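Local coordinates for protein cytochrome P450 (Novosphingobium aromaticivorans, PDB 3OFT) that binds a protoporphyrin IX containing iron within the cytochrome P450 fold, in which helices far outweigh strands, at residues P3-A8 against G47-A52; D265-A270 against F358-L363; G79-F84 against Q181-A186; V309-N312 against A316-E319. One frame throughout, in Å; residues are numbered along the deposited sequence.

Contact 1: residues P3-A8 against G47-A52; sequences PAHVPA and GHWIAA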
loop_
_atom_site.group_PDB
_atom_site.type_symbol
_atom_site.label_atom_id
_atom_site.label_comp_id
_atom_site.label_asym_id
_atom_site.label_seq_id
_atom_site.Cartn_x
_atom_site.Cartn_y
_atom_site.Cartn_z
ATOM N N PRO A 3 5.139 -27.468 -14.790
ATOM C CA PRO A 3 5.925 -27.304 -16.026
ATOM C C PRO A 3 7.310 -27.941 -15.888
ATOM O O PRO A 3 7.831 -28.051 -14.772
ATOM C CB PRO A 3 6.050 -25.782 -16.170
ATOM C CG PRO A 3 4.888 -25.229 -15.400
ATOM C CD PRO A 3 4.710 -26.175 -14.236
ATOM N N ALA A 4 7.906 -28.344 -17.009
ATOM C CA ALA A 4 9.217 -29.004 -16.964
ATOM C C ALA A 4 10.339 -28.237 -16.238
ATOM O O ALA A 4 11.221 -28.861 -15.630
ATOM C CB ALA A 4 9.669 -29.412 -18.394
ATOM N N HIS A 5 10.346 -26.900 -16.300
ATOM C CA HIS A 5 11.467 -26.145 -15.729
ATOM C C HIS A 5 11.278 -25.928 -14.208
ATOM O O HIS A 5 12.049 -25.247 -13.590
ATOM C CB HIS A 5 11.618 -24.780 -16.448
ATOM C CG HIS A 5 10.370 -23.959 -16.415
ATOM N ND1 HIS A 5 10.302 -22.708 -15.829
ATOM C CD2 HIS A 5 9.121 -24.241 -16.844
ATOM C CE1 HIS A 5 9.069 -22.239 -15.941
ATOM N NE2 HIS A 5 8.329 -23.162 -16.528
ATOM N N VAL A 6 10.203 -26.460 -13.632
ATOM C CA VAL A 6 9.945 -26.325 -12.208
ATOM C C VAL A 6 10.330 -27.628 -11.513
ATOM O O VAL A 6 9.647 -28.646 -11.687
ATOM C CB VAL A 6 8.466 -26.048 -11.947
ATOM C CG1 VAL A 6 8.153 -26.079 -10.437
ATOM C CG2 VAL A 6 8.045 -24.696 -12.608
ATOM N N PRO A 7 11.408 -27.601 -10.703
ATOM C CA PRO A 7 11.773 -28.821 -9.967
ATOM C C PRO A 7 10.681 -29.222 -9.009
ATOM O O PRO A 7 10.029 -28.347 -8.401
ATOM C CB PRO A 7 13.033 -28.421 -9.212
ATOM C CG PRO A 7 13.561 -27.225 -9.912
ATOM C CD PRO A 7 12.363 -26.505 -10.470
ATOM N N ALA A 8 10.448 -30.530 -8.893
ATOM C CA ALA A 8 9.408 -31.036 -8.014
ATOM C C ALA A 8 9.518 -30.477 -6.598
ATOM O O ALA A 8 8.494 -30.208 -5.963
ATOM C CB ALA A 8 9.424 -32.582 -7.956
ATOM N N GLY A 47 -1.061 -21.074 -11.459
ATOM C CA GLY A 47 0.339 -21.483 -11.503
ATOM C C GLY A 47 1.282 -20.297 -11.672
ATOM O O GLY A 47 1.246 -19.591 -12.698
ATOM N N HIS A 48 2.133 -20.088 -10.670
ATOM C CA HIS A 48 3.023 -18.907 -10.650
ATOM C C HIS A 48 4.154 -19.073 -9.624
ATOM O O HIS A 48 3.993 -19.792 -8.625
ATOM C CB HIS A 48 2.199 -17.627 -10.379
ATOM C CG HIS A 48 1.699 -17.509 -8.973
ATOM N ND1 HIS A 48 0.422 -17.877 -8.592
ATOM C CD2 HIS A 48 2.303 -17.040 -7.861
ATOM C CE1 HIS A 48 0.270 -17.644 -7.294
ATOM N NE2 HIS A 48 1.409 -17.174 -6.824
ATOM N N TRP A 49 5.261 -18.369 -9.838
ATOM C CA TRP A 49 6.322 -18.354 -8.863
ATOM C C TRP A 49 5.991 -17.460 -7.684
ATOM O O TRP A 49 5.232 -16.486 -7.808
ATOM C CB TRP A 49 7.648 -17.874 -9.468
ATOM C CG TRP A 49 8.209 -18.711 -10.621
ATOM C CD1 TRP A 49 8.081 -18.451 -11.967
ATOM C CD2 TRP A 49 9.002 -19.899 -10.513
ATOM N NE1 TRP A 49 8.747 -19.424 -12.690
ATOM C CE2 TRP A 49 9.306 -20.324 -11.822
ATOM C CE3 TRP A 49 9.467 -20.660 -9.430
ATOM C CZ2 TRP A 49 10.111 -21.451 -12.080
ATOM C CZ3 TRP A 49 10.244 -21.805 -9.687
ATOM C CH2 TRP A 49 10.544 -22.189 -11.009
ATOM N N ILE A 50 6.575 -17.790 -6.541
ATOM C CA ILE A 50 6.534 -16.906 -5.374
ATOM C C ILE A 50 7.971 -16.739 -4.851
ATOM O O ILE A 50 8.675 -17.748 -4.572
ATOM C CB ILE A 50 5.650 -17.431 -4.206
ATOM C CG1 ILE A 50 4.186 -17.630 -4.613
ATOM C CG2 ILE A 50 5.784 -16.480 -3.006
ATOM C CD1 ILE A 50 3.305 -18.471 -3.602
ATOM N N ALA A 51 8.426 -15.493 -4.716
ATOM C CA ALA A 51 9.755 -15.266 -4.148
ATOM C C ALA A 51 9.616 -15.428 -2.630
ATOM O O ALA A 51 8.749 -14.810 -2.040
ATOM C CB ALA A 51 10.265 -13.904 -4.511
ATOM N N ALA A 52 10.456 -16.272 -2.016
ATOM C CA ALA A 52 10.217 -16.750 -0.663
ATOM C C ALA A 52 11.431 -16.600 0.248
ATOM O O ALA A 52 11.531 -17.263 1.273
ATOM C CB ALA A 52 9.722 -18.210 -0.696
#
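His5 and Val6 meet the far corner of the Trp49 indole, and CZ2 of the six-membered ring is the atom they share. Val6 reaches it with one methyl, CG2, at 3.9 Å, and the neighbouring CH2 of Trp49 lies equally near that methyl. His5 brings ND1 to the rim of the indole, close to its plane, 4.0 Å from Trp49 CZ2. The imidazole of His5 and the six-membered ring of Trp49 are steeply inclined, planes at 67° and centroids 6.0 Å apart, so the pair is neither a stack nor a T. The same Val6 methyl lies over the centre of the His5 ring and thus packs against both aromatics. A type I turn from Pro3 to Val6, closed by Val6 N to Pro3 O (3.1 Å), sets the two side chains next to each other. Farther out, Trp49 NE1 is hydrogen-bonded to Asp302 OD1 and His5 ND1 to Thr297 O; separately, Trp41 meets the indole edge-to-face. The N-terminal loop thus rests on an indole projecting from strand 48-51, which runs between strands 39-42 and 303-307 in the mixed sheet of the small beta-rich region of the P450 fold.

Contact 2: residues D265-A270 against F358-L363; sequences DLIPAA and FLREWL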
loop_
_atom_site.group_PDB
_atom_site.type_symbol
_atom_site.label_atom_id
_atom_site.label_comp_id
_atom_site.label_asym_id
_atom_site.label_seq_id
_atom_site.Cartn_x
_atom_site.Cartn_y
_atom_site.Cartn_z
ATOM N N ASP A 265 8.976 13.808 19.952
ATOM C CA ASP A 265 10.097 13.946 18.999
ATOM C C ASP A 265 10.612 12.608 18.410
ATOM O O ASP A 265 11.398 12.624 17.472
ATOM C CB ASP A 265 11.265 14.733 19.647
ATOM C CG ASP A 265 11.773 14.099 20.966
ATOM O OD1 ASP A 265 10.929 13.796 21.867
ATOM O OD2 ASP A 265 13.017 13.896 21.125
ATOM N N LEU A 266 10.176 11.473 18.967
ATOM C CA LEU A 266 10.462 10.129 18.469
ATOM C C LEU A 266 9.400 9.631 17.503
ATOM O O LEU A 266 9.531 8.552 16.952
ATOM C CB LEU A 266 10.497 9.125 19.620
ATOM C CG LEU A 266 11.769 8.547 20.243
ATOM C CD1 LEU A 266 13.040 9.043 19.650
ATOM C CD2 LEU A 266 11.794 8.521 21.762
ATOM N N ILE A 267 8.342 10.397 17.319
ATOM C CA ILE A 267 7.307 9.970 16.337
ATOM C C ILE A 267 7.827 9.743 14.906
ATOM O O ILE A 267 7.479 8.719 14.305
ATOM C CB ILE A 267 6.032 10.878 16.429
ATOM C CG1 ILE A 267 5.254 10.517 17.688
ATOM C CG2 ILE A 267 5.171 10.869 15.097
ATOM C CD1 ILE A 267 4.141 11.585 18.049
ATOM N N PRO A 268 8.666 10.658 14.350
ATOM C CA PRO A 268 9.119 10.377 12.967
ATOM C C PRO A 268 9.909 9.072 12.889
ATOM O O PRO A 268 9.686 8.256 11.970
ATOM C CB PRO A 268 9.999 11.603 12.619
ATOM C CG PRO A 268 9.318 12.724 13.426
ATOM C CD PRO A 268 8.942 12.056 14.748
ATOM N N ALA A 269 10.821 8.863 13.841
ATOM C CA ALA A 269 11.608 7.660 13.838
ATOM C C ALA A 269 10.729 6.425 14.073
ATOM O O ALA A 269 10.978 5.380 13.457
ATOM C CB ALA A 269 12.767 7.719 14.835
ATOM N N ALA A 270 9.681 6.563 14.900
ATOM C CA ALA A 270 8.779 5.429 15.162
ATOM C C ALA A 270 7.964 5.133 13.880
ATOM O O ALA A 270 7.734 3.972 13.562
ATOM C CB ALA A 270 7.851 5.706 16.368
ATOM N N PHE A 358 -0.942 10.832 11.830
ATOM C CA PHE A 358 -1.788 9.909 12.575
ATOM C C PHE A 358 -1.286 9.693 13.999
ATOM O O PHE A 358 -2.052 9.815 14.970
ATOM C CB PHE A 358 -1.934 8.556 11.846
ATOM C CG PHE A 358 -2.565 7.523 12.712
ATOM C CD1 PHE A 358 -3.906 7.642 13.069
ATOM C CD2 PHE A 358 -1.812 6.495 13.259
ATOM C CE1 PHE A 358 -4.479 6.766 13.930
ATOM C CE2 PHE A 358 -2.384 5.596 14.133
ATOM C CZ PHE A 358 -3.724 5.727 14.470
ATOM N N LEU A 359 0.008 9.412 14.133
ATOM C CA LEU A 359 0.605 9.215 15.442
ATOM C C LEU A 359 0.472 10.491 16.263
ATOM O O LEU A 359 0.135 10.437 17.432
ATOM C CB LEU A 359 2.082 8.815 15.316
ATOM C CG LEU A 359 2.327 7.410 14.729
ATOM C CD1 LEU A 359 3.779 7.174 14.309
ATOM C CD2 LEU A 359 1.892 6.365 15.751
ATOM N N ARG A 360 0.725 11.646 15.662
ATOM C CA ARG A 360 0.685 12.885 16.438
ATOM C C ARG A 360 -0.723 13.104 16.973
ATOM O O ARG A 360 -0.914 13.449 18.145
ATOM C CB ARG A 360 1.065 14.102 15.591
ATOM C CG ARG A 360 2.519 14.189 15.279
ATOM C CD ARG A 360 2.872 15.513 14.546
ATOM N NE ARG A 360 4.250 15.364 14.090
ATOM C CZ ARG A 360 5.323 15.259 14.895
ATOM N NH1 ARG A 360 5.214 15.351 16.225
ATOM N NH2 ARG A 360 6.534 15.079 14.374
ATOM N N GLU A 361 -1.706 12.928 16.122
ATOM C CA GLU A 361 -3.069 13.225 16.543
ATOM C C GLU A 361 -3.689 12.187 17.431
ATOM O O GLU A 361 -4.396 12.562 18.388
ATOM C CB GLU A 361 -3.964 13.518 15.344
ATOM C CG GLU A 361 -3.698 14.886 14.734
ATOM C CD GLU A 361 -3.870 16.057 15.728
ATOM O OE1 GLU A 361 -3.042 16.991 15.683
ATOM O OE2 GLU A 361 -4.825 16.042 16.531
ATOM N N TRP A 362 -3.439 10.905 17.136
ATOM C CA TRP A 362 -4.045 9.804 17.896
ATOM C C TRP A 362 -3.474 9.720 19.293
ATOM O O TRP A 362 -4.231 9.668 20.295
ATOM C CB TRP A 362 -3.858 8.447 17.181
ATOM C CG TRP A 362 -4.709 7.303 17.722
ATOM C CD1 TRP A 362 -4.297 6.272 18.525
ATOM C CD2 TRP A 362 -6.097 7.078 17.471
ATOM N NE1 TRP A 362 -5.358 5.422 18.800
ATOM C CE2 TRP A 362 -6.470 5.900 18.158
ATOM C CE3 TRP A 362 -7.069 7.780 16.753
ATOM C CZ2 TRP A 362 -7.784 5.402 18.154
ATOM C CZ3 TRP A 362 -8.366 7.269 16.723
ATOM C CH2 TRP A 362 -8.707 6.085 17.423
ATOM N N LEU A 363 -2.144 9.710 19.370
ATOM C CA LEU A 363 -1.457 9.744 20.654
ATOM C C LEU A 363 -1.691 11.026 21.435
ATOM O O LEU A 363 -1.868 10.968 22.641
ATOM C CB LEU A 363 0.042 9.509 20.462
ATOM C CG LEU A 363 0.376 8.094 19.983
ATOM C CD1 LEU A 363 1.839 8.000 19.527
ATOM C CD2 LEU A 363 0.132 7.086 21.058
#
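Ile267 fits its two branches over Leu359 and Arg360, joining helix 267-277 to helix 348-365, the K and L helices of the P450 fold. CG2 of Ile267 does the deeper work: it lies 3.7 Å from Leu359 CB and 4.0 Å from Leu359 CD1, the two side chains running antiparallel. The other branch ends in Ile267 CD1, which settles beside the root of the arginine, 4.0 Å from Arg360 CA. Both bulky residues of the L helix send CG to the side anti to their own carbonyl carbon; for Arg360 (chi1 -74°) this is followed by a chain stretched from CG to NE, which carries the guanidinium across to the K helix. There Ile267 CG2 stands over one face of that flat group. The arginine forms no hydrogen bond across this contact and meets the K helix by van der Waals contact alone, its chain and guanidinium against aliphatic carbons. Deeper in, the interface is oily: Leu359 also rests on Val246 and Leu250 of helix 221-252, whereas Ala270 and Leu363, one turn further along each helix, both lean on Leu260 of helix 254-262. At the outer edge the Pro268 ring stands roughly perpendicular to the arginine chain, with Pro268 CG 3.8 Å from Arg360 NH2.

Contact 3: residues G79-F84 against Q181-A186; sequences GKVMQF and QLKQAA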
loop_
_atom_site.group_PDB
_atom_site.type_symbol
_atom_site.label_atom_id
_atom_site.label_comp_id
_atom_site.label_asym_id
_atom_site.label_seq_id
_atom_site.Cartn_x
_atom_site.Cartn_y
_atom_site.Cartn_z
ATOM N N GLY A 79 -5.217 -6.554 -14.945
ATOM C CA GLY A 79 -4.312 -5.550 -15.529
ATOM C C GLY A 79 -4.787 -4.993 -16.839
ATOM O O GLY A 79 -4.607 -3.802 -17.141
ATOM N N LYS A 80 -5.388 -5.862 -17.639
ATOM C CA LYS A 80 -5.864 -5.461 -18.955
ATOM C C LYS A 80 -6.937 -4.402 -18.798
ATOM O O LYS A 80 -7.034 -3.482 -19.617
ATOM C CB LYS A 80 -6.414 -6.681 -19.713
ATOM C CG LYS A 80 -6.981 -6.360 -21.085
ATOM C CD LYS A 80 -6.803 -7.560 -22.006
ATOM C CE LYS A 80 -6.457 -7.087 -23.418
ATOM N NZ LYS A 80 -7.691 -6.802 -24.182
ATOM N N VAL A 81 -7.752 -4.520 -17.747
ATOM C CA VAL A 81 -8.770 -3.501 -17.498
ATOM C C VAL A 81 -8.206 -2.216 -16.870
ATOM O O VAL A 81 -8.504 -1.104 -17.312
ATOM C CB VAL A 81 -9.953 -4.079 -16.689
ATOM C CG1 VAL A 81 -10.929 -2.976 -16.257
ATOM C CG2 VAL A 81 -10.714 -5.147 -17.563
ATOM N N MET A 82 -7.430 -2.372 -15.809
ATOM C CA MET A 82 -7.022 -1.202 -15.025
ATOM C C MET A 82 -6.035 -0.281 -15.731
ATOM O O MET A 82 -6.177 0.927 -15.610
ATOM C CB MET A 82 -6.574 -1.595 -13.619
ATOM C CG MET A 82 -7.770 -2.089 -12.768
ATOM S SD MET A 82 -8.975 -0.787 -12.393
ATOM C CE MET A 82 -10.115 -1.777 -11.424
ATOM N N GLN A 83 -5.058 -0.835 -16.460
ATOM C CA GLN A 83 -4.133 -0.024 -17.272
ATOM C C GLN A 83 -3.597 1.172 -16.474
ATOM O O GLN A 83 -3.505 2.303 -16.979
ATOM C CB GLN A 83 -4.819 0.456 -18.574
ATOM C CG GLN A 83 -5.206 -0.709 -19.481
ATOM C CD GLN A 83 -3.973 -1.253 -20.121
ATOM O OE1 GLN A 83 -3.389 -0.606 -20.971
ATOM N NE2 GLN A 83 -3.532 -2.433 -19.677
ATOM N N PHE A 84 -3.185 0.907 -15.240
ATOM C CA PHE A 84 -2.707 1.981 -14.353
ATOM C C PHE A 84 -1.443 2.670 -14.856
ATOM O O PHE A 84 -0.509 2.035 -15.354
ATOM C CB PHE A 84 -2.384 1.399 -12.978
ATOM C CG PHE A 84 -3.571 1.058 -12.160
ATOM C CD1 PHE A 84 -4.544 1.996 -11.898
ATOM C CD2 PHE A 84 -3.672 -0.203 -11.571
ATOM C CE1 PHE A 84 -5.639 1.683 -11.096
ATOM C CE2 PHE A 84 -4.754 -0.508 -10.755
ATOM C CZ PHE A 84 -5.740 0.445 -10.519
ATOM N N GLN A 181 -16.582 -2.913 -14.011
ATOM C CA GLN A 181 -17.533 -1.990 -13.366
ATOM C C GLN A 181 -16.857 -1.110 -12.324
ATOM O O GLN A 181 -17.226 0.036 -12.144
ATOM C CB GLN A 181 -18.698 -2.751 -12.730
ATOM C CG GLN A 181 -19.631 -3.372 -13.769
ATOM C CD GLN A 181 -20.619 -4.329 -13.153
ATOM O OE1 GLN A 181 -20.353 -4.920 -12.112
ATOM N NE2 GLN A 181 -21.779 -4.471 -13.787
ATOM N N LEU A 182 -15.892 -1.680 -11.609
ATOM C CA LEU A 182 -15.113 -0.933 -10.617
ATOM C C LEU A 182 -14.255 0.143 -11.299
ATOM O O LEU A 182 -14.203 1.287 -10.842
ATOM C CB LEU A 182 -14.236 -1.884 -9.815
ATOM C CG LEU A 182 -13.251 -1.282 -8.810
ATOM C CD1 LEU A 182 -13.945 -0.397 -7.755
ATOM C CD2 LEU A 182 -12.459 -2.405 -8.124
ATOM N N LYS A 183 -13.593 -0.225 -12.391
ATOM C CA LYS A 183 -12.856 0.740 -13.219
ATOM C C LYS A 183 -13.780 1.857 -13.691
ATOM O O LYS A 183 -13.440 3.034 -13.609
ATOM C CB LYS A 183 -12.217 0.046 -14.428
ATOM C CG LYS A 183 -11.457 1.024 -15.363
ATOM C CD LYS A 183 -11.287 0.515 -16.767
ATOM C CE LYS A 183 -11.638 1.555 -17.786
ATOM N NZ LYS A 183 -12.925 1.179 -18.482
ATOM N N GLN A 184 -14.960 1.495 -14.186
ATOM C CA GLN A 184 -15.879 2.510 -14.693
ATOM C C GLN A 184 -16.379 3.437 -13.537
ATOM O O GLN A 184 -16.482 4.661 -13.725
ATOM C CB GLN A 184 -17.042 1.849 -15.440
ATOM C CG GLN A 184 -18.086 2.844 -16.021
ATOM C CD GLN A 184 -17.568 3.609 -17.248
ATOM O OE1 GLN A 184 -17.721 4.829 -17.344
ATOM N NE2 GLN A 184 -16.929 2.896 -18.173
ATOM N N ALA A 185 -16.685 2.837 -12.381
ATOM C CA ALA A 185 -17.121 3.567 -11.175
ATOM C C ALA A 185 -16.027 4.536 -10.741
ATOM O O ALA A 185 -16.325 5.669 -10.431
ATOM C CB ALA A 185 -17.461 2.611 -10.000
ATOM N N ALA A 186 -14.768 4.080 -10.701
ATOM C CA ALA A 186 -13.672 4.992 -10.348
ATOM C C ALA A 186 -13.561 6.151 -11.317
ATOM O O ALA A 186 -13.475 7.305 -10.898
ATOM C CB ALA A 186 -12.366 4.261 -10.271
#
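Val81 and Lys183 form the tight part of this contact. The aliphatic chain of the lysine is laid obliquely across the last turn of helix 78-82, and its CD sits 3.5 Å from Val81 CG1. Closer still, Lys183 CD is 3.3 Å from Val81 O, a near approach of a methylene to a carbonyl rather than a hydrogen bond. CB of Lys183 points toward the other helix, and with CG opposite the backbone N (chi1 178°) the chain then runs alongside Val81. It bends at chi3 and chi4, and NZ turns back to a salt bridge with Glu180 of its own helix. Met82 fills the inner side: its chain, bent at chi2 (-67°), passes the root of Lys183 with SD 3.9 Å from Lys183 CB, and CE ends 4.1 Å from Leu182 CD2. These are the B' helix and the first turns of the G helix, elements that cover the ligand side of the haem in P450s. Met82 also rests on Leu72, a residue of the (2R,5R)-hexane-2,5-diol pocket. Toward the solvent the contact thins out. Gln181 directs its CB away from helix 78-82, and the end of Gln83 likewise leads away from helix 179-199. Gln83, with positive phi just beyond the helix, folds its amide back on its own turn, where NE2 donates to Gly79 O at 3.1 Å (N-H...O 162°). Its backbone N reaches the same Gly79 O from the opposite face of the carbonyl plane, also at 3.1 Å.

Contact 4: residues V309-N312 against A316-E319; sequences VLHN and ASFE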
loop_
_atom_site.group_PDB
_atom_site.type_symbol
_atom_site.label_atom_id
_atom_site.label_comp_id
_atom_site.label_asym_id
_atom_site.label_seq_id
_atom_site.Cartn_x
_atom_site.Cartn_y
_atom_site.Cartn_z
ATOM N N VAL A 309 6.903 -8.485 2.727
ATOM C CA VAL A 309 7.093 -9.012 4.090
ATOM C C VAL A 309 8.284 -9.994 4.147
ATOM O O VAL A 309 8.991 -10.023 5.139
ATOM C CB VAL A 309 5.788 -9.659 4.675
ATOM C CG1 VAL A 309 5.408 -10.917 3.880
ATOM C CG2 VAL A 309 5.933 -9.981 6.214
ATOM N N LEU A 310 8.551 -10.737 3.065
ATOM C CA LEU A 310 9.597 -11.743 3.085
ATOM C C LEU A 310 10.982 -11.154 2.775
ATOM O O LEU A 310 11.985 -11.846 2.833
ATOM C CB LEU A 310 9.203 -12.865 2.104
ATOM C CG LEU A 310 8.548 -14.105 2.708
ATOM C CD1 LEU A 310 8.058 -14.067 4.223
ATOM C CD2 LEU A 310 7.758 -14.999 1.790
ATOM N N HIS A 311 11.054 -9.869 2.437
ATOM C CA HIS A 311 12.349 -9.151 2.584
ATOM C C HIS A 311 12.474 -8.542 3.978
ATOM O O HIS A 311 13.411 -8.904 4.740
ATOM C CB HIS A 311 12.517 -8.061 1.507
ATOM C CG HIS A 311 13.810 -7.307 1.591
ATOM N ND1 HIS A 311 15.040 -7.923 1.672
ATOM C CD2 HIS A 311 14.057 -5.981 1.585
ATOM C CE1 HIS A 311 15.990 -7.005 1.738
ATOM N NE2 HIS A 311 15.420 -5.822 1.667
ATOM N N ASN A 312 11.568 -7.618 4.320
ATOM C CA ASN A 312 11.656 -6.910 5.612
ATOM C C ASN A 312 11.763 -7.793 6.836
ATOM O O ASN A 312 12.515 -7.467 7.752
ATOM C CB ASN A 312 10.490 -5.986 5.843
ATOM C CG ASN A 312 10.467 -4.828 4.871
ATOM O OD1 ASN A 312 10.975 -4.923 3.742
ATOM N ND2 ASN A 312 9.876 -3.723 5.304
ATOM N N ALA A 316 17.353 -13.478 7.728
ATOM C CA ALA A 316 18.557 -13.548 6.916
ATOM C C ALA A 316 18.884 -12.212 6.197
ATOM O O ALA A 316 20.030 -11.985 5.812
ATOM C CB ALA A 316 18.505 -14.748 5.961
ATOM N N SER A 317 17.897 -11.315 6.069
ATOM C CA SER A 317 18.120 -9.990 5.462
ATOM C C SER A 317 18.278 -8.852 6.470
ATOM O O SER A 317 18.928 -7.838 6.186
ATOM C CB SER A 317 16.963 -9.633 4.485
ATOM O OG SER A 317 16.898 -10.559 3.417
ATOM N N PHE A 318 17.645 -8.991 7.623
ATOM C CA PHE A 318 17.712 -7.957 8.664
ATOM C C PHE A 318 17.807 -8.609 10.024
ATOM O O PHE A 318 17.133 -9.596 10.309
ATOM C CB PHE A 318 16.474 -7.058 8.610
ATOM C CG PHE A 318 16.347 -6.274 7.321
ATOM C CD1 PHE A 318 16.956 -5.023 7.194
ATOM C CD2 PHE A 318 15.640 -6.802 6.224
ATOM C CE1 PHE A 318 16.848 -4.302 5.992
ATOM C CE2 PHE A 318 15.539 -6.098 5.031
ATOM C CZ PHE A 318 16.141 -4.849 4.903
ATOM N N GLU A 319 18.606 -8.022 10.895
ATOM C CA GLU A 319 18.810 -8.596 12.223
ATOM C C GLU A 319 17.592 -8.371 13.115
ATOM O O GLU A 319 17.111 -7.242 13.196
ATOM C CB GLU A 319 20.019 -7.902 12.843
ATOM C CG GLU A 319 20.710 -8.687 13.920
ATOM C CD GLU A 319 21.684 -9.743 13.355
ATOM O OE1 GLU A 319 21.488 -10.224 12.207
ATOM O OE2 GLU A 319 22.648 -10.093 14.074
#
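Asn312, whose backbone O touches Phe318 CD2 at 3.5 Å, has its side-chain amide gripped at both ends by residues beyond the contact: ND2 donates to Arg276 O and, weakly, to Thr337 OG1, while OD1 accepts from Thr336 N. Its CB points away from 316-319, so across the contact Asn312 offers mainly its carbonyl. His311 supplies the side chain instead. With CG opposite the backbone N (chi1 -179°), its imidazole swings round to present a face to Phe318, which enters edge first. The planes stand at 67° with centroids 4.8 Å apart, an edge-to-face pair in which Phe318 CE2 hovers 3.3 Å above the imidazole plane, toward its rim. The other end of the same phenyl edge is occupied by His311 O, in the ring plane and 3.4 Å from Phe318 CD2. That carbonyl also has Ser317 CB beside it at 3.6 Å. The chain doubles back on the helix across a short turn, where Asp314 OD1 accepts from Ala316 N. Helix 309-312, the short K' helix of P450s, follows directly on strand 303-307. Leu310 and Val309 pack on helix 26-31, His311 touches Arg58 of helix 54-62, and Phe318 is backed by Leu330 in the loop that leads on toward helix 348-365.

Contacts 1 and 4 are the only two that touch: Ala52 CA, just past strand 48-51, lies 3.9 Å from Leu310 CD2 on helix 309-312. Contact 2 is joined to contact 4 less directly, because helix 267-277, which takes part in contact 2, also supplies a partner of Asn312 in contact 4; their centres are 25 Å apart. Contacts 2 and 3 lie on opposite sides of the chain's centre, 35 Å between centres. The haem comes between: the side chains of Asn312, Leu359 and Met82 are about 9, 12 and 12 Å from it. Met82 is also about 8 Å from the bound (2R,5R)-hexane-2,5-diol.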